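Local coordinates for malonyl CoA-acyl carrier protein transacylase (Staphylococcus aureus, PDB 3IM9) that transfers the malonyl group from malonyl-CoA to the holo acyl carrier protein, producing malonyl-ACP for bacterial fatty acid synthesis, at residues E100-L104 against V234-V238; A106-S111 against E226-F232; D91-G95 against S266-L270. One frame throughout, in Å; residues are numbered along the deposited sequence.

Contact 1: residues E100-L104 against V234-V238; sequences EYSSL and VVQNV. With CA (calcium ion), chain B.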
loop_
_atom_site.group_PDB
_atom_site.type_symbol
_atom_site.label_atom_id
_atom_site.label_comp_id
_atom_site.label_asym_id
_atom_site.label_seq_id
_atom_site.Cartn_x
_atom_site.Cartn_y
_atom_site.Cartn_z
ATOM N N GLU A 100 3.046 -1.057 -2.787
ATOM C CA GLU A 100 4.203 -0.725 -3.612
ATOM C C GLU A 100 4.843 -2.007 -4.112
ATOM O O GLU A 100 5.449 -1.981 -5.196
ATOM C CB GLU A 100 5.179 0.119 -2.766
ATOM C CG GLU A 100 6.371 0.734 -3.616
ATOM C CD GLU A 100 6.877 1.989 -3.010
ATOM O OE1 GLU A 100 6.060 2.825 -2.571
ATOM O OE2 GLU A 100 8.126 2.140 -3.003
ATOM N N TYR A 101 4.763 -3.099 -3.346
ATOM C CA TYR A 101 5.326 -4.411 -3.813
ATOM C C TYR A 101 4.540 -4.920 -4.997
ATOM O O TYR A 101 5.124 -5.572 -5.891
ATOM C CB TYR A 101 5.437 -5.373 -2.664
ATOM C CG TYR A 101 6.501 -4.946 -1.714
ATOM C CD1 TYR A 101 6.231 -4.103 -0.610
ATOM C CD2 TYR A 101 7.818 -5.406 -1.893
ATOM C CE1 TYR A 101 7.233 -3.660 0.281
ATOM C CE2 TYR A 101 8.846 -4.968 -1.038
ATOM C CZ TYR A 101 8.540 -4.114 0.014
ATOM O OH TYR A 101 9.592 -3.710 0.826
ATOM N N SER A 102 3.232 -4.738 -5.043
ATOM C CA SER A 102 2.483 -5.108 -6.204
ATOM C C SER A 102 2.958 -4.282 -7.401
ATOM O O SER A 102 3.015 -4.808 -8.507
ATOM C CB SER A 102 1.007 -4.847 -5.924
ATOM O OG SER A 102 0.598 -5.709 -4.838
ATOM N N SER A 103 3.277 -3.013 -7.175
ATOM C CA SER A 103 3.841 -2.180 -8.286
ATOM C C SER A 103 5.166 -2.807 -8.740
ATOM O O SER A 103 5.466 -2.749 -9.977
ATOM C CB SER A 103 4.044 -0.741 -7.763
ATOM O OG SER A 103 2.845 -0.046 -7.652
ATOM N N LEU A 104 5.995 -3.300 -7.816
ATOM C CA LEU A 104 7.342 -3.875 -8.151
ATOM C C LEU A 104 7.129 -5.113 -8.969
ATOM O O LEU A 104 7.901 -5.377 -9.952
ATOM C CB LEU A 104 8.186 -4.220 -6.906
ATOM C CG LEU A 104 8.452 -3.009 -6.007
ATOM C CD1 LEU A 104 9.550 -3.409 -4.959
ATOM C CD2 LEU A 104 8.928 -1.737 -6.781
ATOM N N VAL A 234 7.985 3.513 -11.058
ATOM C CA VAL A 234 7.232 3.176 -9.811
ATOM C C VAL A 234 7.320 4.485 -9.009
ATOM O O VAL A 234 8.468 4.928 -8.653
ATOM C CB VAL A 234 7.886 2.051 -9.090
ATOM C CG1 VAL A 234 7.112 1.796 -7.760
ATOM C CG2 VAL A 234 7.981 0.766 -9.943
ATOM N N VAL A 235 6.191 5.116 -8.702
ATOM C CA VAL A 235 6.208 6.344 -7.881
ATOM C C VAL A 235 6.272 5.871 -6.436
ATOM O O VAL A 235 5.313 5.295 -5.939
ATOM C CB VAL A 235 5.034 7.226 -8.148
ATOM C CG1 VAL A 235 5.121 8.553 -7.332
ATOM C CG2 VAL A 235 5.065 7.602 -9.660
ATOM N N GLN A 236 7.406 6.061 -5.776
ATOM C CA GLN A 236 7.652 5.446 -4.469
ATOM C C GLN A 236 7.049 6.252 -3.332
ATOM O O GLN A 236 6.975 7.508 -3.356
ATOM C CB GLN A 236 9.138 5.177 -4.219
ATOM C CG GLN A 236 9.611 4.188 -5.281
ATOM C CD GLN A 236 10.914 3.487 -4.841
ATOM O OE1 GLN A 236 12.040 3.986 -5.124
ATOM N NE2 GLN A 236 10.804 2.356 -4.167
ATOM N N ASN A 237 6.582 5.508 -2.296
ATOM C CA ASN A 237 5.937 6.140 -1.172
ATOM C C ASN A 237 6.846 7.102 -0.398
ATOM O O ASN A 237 6.337 8.047 0.209
ATOM C CB ASN A 237 5.470 5.040 -0.175
ATOM C CG ASN A 237 4.259 4.261 -0.609
ATOM O OD1 ASN A 237 3.530 4.574 -1.601
ATOM N ND2 ASN A 237 4.050 3.204 0.131
ATOM N N VAL A 238 8.150 6.796 -0.348
ATOM C CA VAL A 238 9.097 7.574 0.542
ATOM C C VAL A 238 9.235 8.982 -0.022
ATOM O O VAL A 238 9.263 9.935 0.730
ATOM C CB VAL A 238 10.475 6.881 0.677
ATOM C CG1 VAL A 238 10.381 5.645 1.395
ATOM C CG2 VAL A 238 11.133 6.532 -0.601
HETATM CA CA CA B . 9.025 -1.763 2.590
HETATM O O HOH W 1 9.123 3.843 -1.003
HETATM O O HOH W 2 4.267 3.048 -4.843
#

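Contact 2: residues A106-S111 against E226-F232; sequences AADVLS and EWRDAKF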
loop_
_atom_site.group_PDB
_atom_site.type_symbol
_atom_site.label_atom_id
_atom_site.label_comp_id
_atom_site.label_asym_id
_atom_site.label_seq_id
_atom_site.Cartn_x
_atom_site.Cartn_y
_atom_site.Cartn_z
ATOM N N ALA A 106 4.459 -5.626 -10.920
ATOM C CA ALA A 106 3.849 -5.129 -12.171
ATOM C C ALA A 106 4.977 -4.604 -13.135
ATOM O O ALA A 106 4.918 -4.842 -14.380
ATOM C CB ALA A 106 2.831 -4.001 -11.900
ATOM N N ALA A 107 5.987 -3.958 -12.545
ATOM C CA ALA A 107 7.066 -3.277 -13.327
ATOM C C ALA A 107 8.246 -4.231 -13.480
ATOM O O ALA A 107 9.292 -3.786 -14.003
ATOM C CB ALA A 107 7.498 -2.018 -12.559
ATOM N N ASP A 108 8.136 -5.489 -13.083
ATOM C CA ASP A 108 9.210 -6.473 -13.240
ATOM C C ASP A 108 10.485 -6.142 -12.503
ATOM O O ASP A 108 11.570 -6.704 -12.783
ATOM C CB ASP A 108 9.502 -6.637 -14.763
ATOM C CG ASP A 108 8.459 -7.550 -15.424
ATOM O OD1 ASP A 108 7.711 -8.273 -14.652
ATOM O OD2 ASP A 108 8.317 -7.517 -16.686
ATOM N N VAL A 109 10.347 -5.329 -11.445
ATOM C CA VAL A 109 11.440 -5.221 -10.468
ATOM C C VAL A 109 11.696 -6.505 -9.737
ATOM O O VAL A 109 12.812 -6.859 -9.390
ATOM C CB VAL A 109 11.146 -4.014 -9.505
ATOM C CG1 VAL A 109 12.194 -4.025 -8.419
ATOM C CG2 VAL A 109 11.053 -2.721 -10.273
ATOM N N LEU A 110 10.616 -7.165 -9.329
ATOM C CA LEU A 110 10.672 -8.390 -8.599
ATOM C C LEU A 110 9.722 -9.383 -9.304
ATOM O O LEU A 110 8.683 -8.956 -9.796
ATOM C CB LEU A 110 10.132 -8.258 -7.163
ATOM C CG LEU A 110 11.027 -7.441 -6.225
ATOM C CD1 LEU A 110 10.197 -7.272 -4.877
ATOM C CD2 LEU A 110 12.407 -8.102 -5.902
ATOM N N SER A 111 10.093 -10.653 -9.270
ATOM C CA SER A 111 9.146 -11.691 -9.711
ATOM C C SER A 111 8.060 -11.874 -8.599
ATOM O O SER A 111 8.344 -11.547 -7.382
ATOM C CB SER A 111 9.837 -13.051 -9.940
ATOM O OG SER A 111 10.317 -13.628 -8.716
ATOM N N GLU A 226 17.021 -11.222 -6.381
ATOM C CA GLU A 226 17.543 -10.367 -7.430
ATOM C C GLU A 226 16.527 -9.277 -7.719
ATOM O O GLU A 226 15.354 -9.530 -7.968
ATOM C CB GLU A 226 17.772 -11.240 -8.687
ATOM C CG GLU A 226 18.138 -10.406 -9.878
ATOM C CD GLU A 226 18.284 -11.270 -11.139
ATOM O OE1 GLU A 226 17.576 -10.955 -12.150
ATOM O OE2 GLU A 226 19.085 -12.270 -11.070
ATOM N N TRP A 227 16.946 -8.023 -7.628
ATOM C CA TRP A 227 16.139 -6.900 -7.960
ATOM C C TRP A 227 16.525 -6.397 -9.345
ATOM O O TRP A 227 17.745 -6.298 -9.689
ATOM C CB TRP A 227 16.362 -5.761 -6.958
ATOM C CG TRP A 227 15.902 -6.139 -5.580
ATOM C CD1 TRP A 227 16.333 -7.172 -4.810
ATOM C CD2 TRP A 227 14.848 -5.481 -4.851
ATOM N NE1 TRP A 227 15.605 -7.198 -3.585
ATOM C CE2 TRP A 227 14.696 -6.177 -3.632
ATOM C CE3 TRP A 227 14.030 -4.369 -5.135
ATOM C CZ2 TRP A 227 13.737 -5.790 -2.643
ATOM C CZ3 TRP A 227 13.083 -3.966 -4.123
ATOM C CH2 TRP A 227 12.959 -4.705 -2.933
ATOM N N ARG A 228 15.544 -6.095 -10.163
ATOM C CA ARG A 228 15.765 -5.559 -11.493
ATOM C C ARG A 228 15.343 -4.174 -11.675
ATOM O O ARG A 228 14.484 -3.658 -10.933
ATOM C CB ARG A 228 15.057 -6.450 -12.542
ATOM C CG ARG A 228 15.649 -7.856 -12.574
ATOM C CD ARG A 228 14.932 -8.726 -13.571
ATOM N NE ARG A 228 13.531 -8.919 -13.189
ATOM C CZ ARG A 228 13.080 -9.772 -12.254
ATOM N NH1 ARG A 228 13.898 -10.570 -11.534
ATOM N NH2 ARG A 228 11.783 -9.850 -12.054
ATOM N N ASP A 229 15.820 -3.507 -12.721
ATOM C CA ASP A 229 15.285 -2.178 -13.047
ATOM C C ASP A 229 13.784 -2.259 -13.378
ATOM O O ASP A 229 13.304 -3.316 -13.788
ATOM C CB ASP A 229 16.053 -1.561 -14.217
ATOM C CG ASP A 229 17.457 -1.138 -13.834
ATOM O OD1 ASP A 229 17.686 -0.840 -12.643
ATOM O OD2 ASP A 229 18.333 -1.105 -14.724
ATOM N N ALA A 230 13.041 -1.161 -13.204
ATOM C CA ALA A 230 11.594 -1.184 -13.489
ATOM C C ALA A 230 11.394 -0.947 -15.003
ATOM O O ALA A 230 12.064 -0.026 -15.581
ATOM C CB ALA A 230 10.919 -0.050 -12.683
ATOM N N LYS A 231 10.410 -1.621 -15.587
ATOM C CA LYS A 231 10.072 -1.391 -16.981
ATOM C C LYS A 231 9.280 -0.115 -17.243
ATOM O O LYS A 231 9.231 0.394 -18.387
ATOM C CB LYS A 231 9.328 -2.626 -17.505
ATOM C CG LYS A 231 10.204 -3.854 -17.815
ATOM C CD LYS A 231 9.299 -4.998 -18.393
ATOM C CE LYS A 231 10.030 -6.273 -18.886
ATOM N NZ LYS A 231 11.238 -6.486 -18.118
ATOM N N PHE A 232 8.700 0.503 -16.199
ATOM C CA PHE A 232 8.052 1.821 -16.298
ATOM C C PHE A 232 8.176 2.342 -14.830
ATOM O O PHE A 232 8.385 1.501 -13.924
ATOM C CB PHE A 232 6.586 1.759 -16.828
ATOM C CG PHE A 232 5.766 0.637 -16.216
ATOM C CD1 PHE A 232 5.716 -0.631 -16.832
ATOM C CD2 PHE A 232 5.057 0.808 -14.986
ATOM C CE1 PHE A 232 4.998 -1.681 -16.298
ATOM C CE2 PHE A 232 4.345 -0.290 -14.435
ATOM C CZ PHE A 232 4.331 -1.527 -15.008
HETATM O O HOH W 3 12.899 -5.691 -15.311
HETATM O O HOH W 4 12.929 -10.822 -8.591
#

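Contact 3: residues D91-G95 against S266-L270; sequences DFTMG and STEWL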
loop_
_atom_site.group_PDB
_atom_site.type_symbol
_atom_site.label_atom_id
_atom_site.label_comp_id
_atom_site.label_asym_id
_atom_site.label_seq_id
_atom_site.Cartn_x
_atom_site.Cartn_y
_atom_site.Cartn_z
ATOM N N ASP A 91 1.619 3.536 -18.031
ATOM C CA ASP A 91 2.742 4.462 -18.124
ATOM C C ASP A 91 3.523 4.577 -16.798
ATOM O O ASP A 91 4.757 4.773 -16.792
ATOM C CB ASP A 91 2.200 5.783 -18.554
ATOM C CG ASP A 91 1.469 5.693 -19.903
ATOM O OD1 ASP A 91 2.224 5.368 -20.887
ATOM O OD2 ASP A 91 0.276 6.020 -19.967
ATOM N N PHE A 92 2.814 4.306 -15.665
ATOM C CA PHE A 92 3.451 4.421 -14.343
ATOM C C PHE A 92 2.632 3.515 -13.408
ATOM O O PHE A 92 1.544 3.011 -13.731
ATOM C CB PHE A 92 3.233 5.840 -13.751
ATOM C CG PHE A 92 3.865 6.979 -14.597
ATOM C CD1 PHE A 92 3.030 7.624 -15.494
ATOM C CD2 PHE A 92 5.205 7.309 -14.471
ATOM C CE1 PHE A 92 3.550 8.660 -16.336
ATOM C CE2 PHE A 92 5.728 8.359 -15.272
ATOM C CZ PHE A 92 4.860 8.998 -16.183
ATOM N N THR A 93 3.187 3.368 -12.200
ATOM C CA THR A 93 2.442 2.617 -11.163
ATOM C C THR A 93 2.835 3.180 -9.816
ATOM O O THR A 93 3.900 3.798 -9.621
ATOM C CB THR A 93 2.803 1.116 -11.270
ATOM O OG1 THR A 93 2.026 0.382 -10.305
ATOM C CG2 THR A 93 4.238 0.819 -11.026
ATOM N N MET A 94 1.946 2.916 -8.846
ATOM C CA MET A 94 2.242 3.173 -7.407
ATOM C C MET A 94 1.334 2.305 -6.589
ATOM O O MET A 94 0.347 1.778 -7.084
ATOM C CB MET A 94 2.036 4.668 -6.993
ATOM C CG MET A 94 0.613 5.138 -7.092
ATOM S SD MET A 94 0.326 6.723 -6.345
ATOM C CE MET A 94 -1.311 6.967 -6.981
ATOM N N GLY A 95 1.720 2.085 -5.348
ATOM C CA GLY A 95 0.825 1.269 -4.439
ATOM C C GLY A 95 1.024 1.742 -3.017
ATOM O O GLY A 95 2.097 2.278 -2.654
ATOM N N SER A 266 2.409 11.684 -4.240
ATOM C CA SER A 266 2.612 10.720 -5.349
ATOM C C SER A 266 1.461 10.839 -6.354
ATOM O O SER A 266 1.744 10.761 -7.607
ATOM C CB SER A 266 2.606 9.314 -4.805
ATOM O OG SER A 266 3.693 9.074 -3.932
ATOM N N THR A 267 0.199 10.951 -5.908
ATOM C CA THR A 267 -0.911 11.148 -6.792
ATOM C C THR A 267 -0.713 12.446 -7.603
ATOM O O THR A 267 -0.908 12.443 -8.871
ATOM C CB THR A 267 -2.245 11.205 -6.029
ATOM O OG1 THR A 267 -2.422 9.931 -5.371
ATOM C CG2 THR A 267 -3.433 11.360 -6.995
ATOM N N GLU A 268 -0.320 13.497 -6.905
ATOM C CA GLU A 268 -0.144 14.831 -7.565
ATOM C C GLU A 268 0.988 14.759 -8.592
ATOM O O GLU A 268 0.848 15.315 -9.719
ATOM C CB GLU A 268 0.093 15.881 -6.527
ATOM C CG GLU A 268 -1.242 16.109 -5.759
ATOM C CD GLU A 268 -1.167 17.208 -4.720
ATOM O OE1 GLU A 268 -0.042 17.442 -4.235
ATOM O OE2 GLU A 268 -2.301 17.696 -4.381
ATOM N N TRP A 269 2.052 14.025 -8.311
ATOM C CA TRP A 269 3.206 13.946 -9.218
ATOM C C TRP A 269 2.747 13.247 -10.464
ATOM O O TRP A 269 3.099 13.649 -11.583
ATOM C CB TRP A 269 4.323 13.202 -8.551
ATOM C CG TRP A 269 5.591 13.191 -9.378
ATOM C CD1 TRP A 269 6.647 14.105 -9.290
ATOM C CD2 TRP A 269 6.001 12.198 -10.333
ATOM N NE1 TRP A 269 7.676 13.724 -10.138
ATOM C CE2 TRP A 269 7.305 12.575 -10.809
ATOM C CE3 TRP A 269 5.361 11.042 -10.889
ATOM C CZ2 TRP A 269 7.991 11.806 -11.780
ATOM C CZ3 TRP A 269 6.046 10.272 -11.823
ATOM C CH2 TRP A 269 7.349 10.672 -12.261
ATOM N N LEU A 270 1.882 12.240 -10.326
ATOM C CA LEU A 270 1.484 11.497 -11.469
ATOM C C LEU A 270 0.575 12.318 -12.303
ATOM O O LEU A 270 0.737 12.331 -13.562
ATOM C CB LEU A 270 0.702 10.211 -10.992
ATOM C CG LEU A 270 1.732 9.153 -10.646
ATOM C CD1 LEU A 270 0.995 7.964 -9.910
ATOM C CD2 LEU A 270 2.469 8.586 -11.843
#

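Contact 1: residues E100-L104 against V234-V238
Glu100 reaches from its helix to the chain around Gln236 and Asn237, and the polar half of the contact is built on its carboxylate. The two oxygens divide the work. Glu100 OE1 accepts the backbone N-H of Asn237 at 2.7 Å, on the syn side of the carboxylate and 19° out of its plane. Glu100 OE2 takes NE2 of Gln236 at 2.9 Å, nearly along the C-O axis, with the carboxylate and amide planes turned 57° apart. A water adds a third link by giving a proton to Glu100 OE2 and accepting the backbone N-H of Val238. CG of Glu100 stands anti to the backbone N (chi1 -171°) and the chain stays extended beyond it, which lets the acid span the gap. With several N-H and O-H donors gathered round it, a buried carboxylate can probably remain ionised. The Gln236 amide is held at its other end too, where Gln236 OE1 accepts ND2 of Asn252 on helix 246-256.

The apolar half is small. Val234, beta-branched and suited to a strand, sets CG1 4.0 Å from CB of Ser103 and 4.1 Å from CD2 of Leu104, while the hydroxyl of Ser103 turns to Thr93.

Tyr101, one residue on from Glu100, turns to the metal instead. Tyr101 OH meets the calcium ion at 2.7 Å, with the ion in the plane of the ring; Met253 O and Gln256 OE1 bind the same ion.

Helix 99-106 begins at the last glycine of a GxSxG pattern (Gly95, Ser97, Gly99), consistent with a nucleophile elbow. Asn237 lies close to Ser97, the probable nucleophile; its backbone N-H is held by Glu100, consistent with a well-placed loop beside the likely active site of this FabD-family acyltransferase.

Contact 2: residues A106-S111 against E226-F232
This is an antiparallel pairing of two connecting loops of the acyltransferase domain, without regular strand structure: Ala107 to Leu110, in the turn joining helix 99-106 to helix 112-128, lie along the extended chain from Trp227 to Phe232 that leads into strand 234-235. The connector begins where Ala107 leaves helix 99-106, and it ends with Ser111 as N-cap of the next helix, its OG accepting the N-H of Asp114. Two nearly straight backbone bonds zip the segments together, from Lys231 N to Ala107 O and from Arg228 N to Val109 O, both 2.9 Å long.

Apolar side chains meet between and beyond these two bonds. CB of Ala107 rests over a face of the Phe232 ring, 4.2 Å from its centroid and offset toward the rim. CD2 of Leu110 makes a second CH-pi contact over the five-membered ring of Trp227, 3.8 Å from that centroid, while Trp227 NE1 bonds to Ile222 O. Small Ala230 suits the middle, where its CB meets CG2 of Val109 at 3.6 Å.

The more exposed side is polar. Asp108 forms a salt bridge through OD2 with NZ of Lys231 at 3.4 Å. Arg228, bent at chi3 (-64°), folds its guanidinium back over Val109 O and gives a weak NE bond to Asp108 O. One water donates to both Asp108 O and Asp229 O. Another accepts the N-H of Ser111 and donates to Glu226 O, bridging the far end of the pair.

Arg228 O is less well provided: buried by the contact and lacking a polar partner, it receives the CA-H of Val109, with the carbon 3.5 Å away.

Contact 3: residues D91-G95 against S266-L270
Phe92 and Trp269 meet as an offset edge-to-face pair, the six-membered edge of the indole directed at a face of the phenyl ring. Their planes stand at 88° and the centroids are 5.8 Å apart. CZ3 of the indole makes the closest approach, to CE2 of Phe92, while Leu270 CD2 sits near the indole plane at its edge. Trp269 has CG anti to the backbone N (chi1 -175°), and this carries the rim of its large ring over to Phe92 even though its CB does not point there.

Leu270 fits between the aromatic pair and Met94. Its two methyls divide the strand: CD2 presses on CB of Phe92 at 3.4 Å, and CD1 lies 3.8 Å from SD of Met94. The extended Met94 side chain crosses the helix, SD touching CB of Ser266 and CE ending 3.6 Å from OG1 of Thr267. Both hydroxyls bond back within their own helix region, Ser266 OG to Gln262 O and Thr267 OG1 to Phe263 O, so these polar atoms are satisfied beside the thioether.

Phe92 and Met94 point to the same side of the strand, Ser266 and Leu270 are one helical turn apart, and the axes of strand 92-95 and the helical segment 266-270 run almost antiparallel (170°), 10.1 Å apart at closest approach. This is a helix packed on the face of a parallel alpha/beta sheet, at strand 92-95, which pairs with strand 11-16 and the chain at Pro233 and Val235. With no hydrogen bond crossing it, the contact depends on shape and hydrophobic burial, leaving the strand's backbone groups to those partners.

How the contacts relate
Strand 92-95 and helix 99-106 are consecutive in the chain, so contacts 3 and 1 hold the two arms either side of the probable nucleophile turn. Both are buried, yet contact 3 is mostly apolar and has no hydrogen bond across it, whereas contact 1 centres on a buried carboxylate beside the likely active site. They also share direct links: Val235 N and Thr93 O, and the hydroxyls of Ser103 and Thr93, are probably hydrogen-bonded. Contact 2 is farther out and only partly buried, with backbone pairing inside and a salt bridge and waters on its exposed side. It joins contact 1 through Leu104, which packs on Trp227, and contact 3 through Phe232, which lies against Thr93.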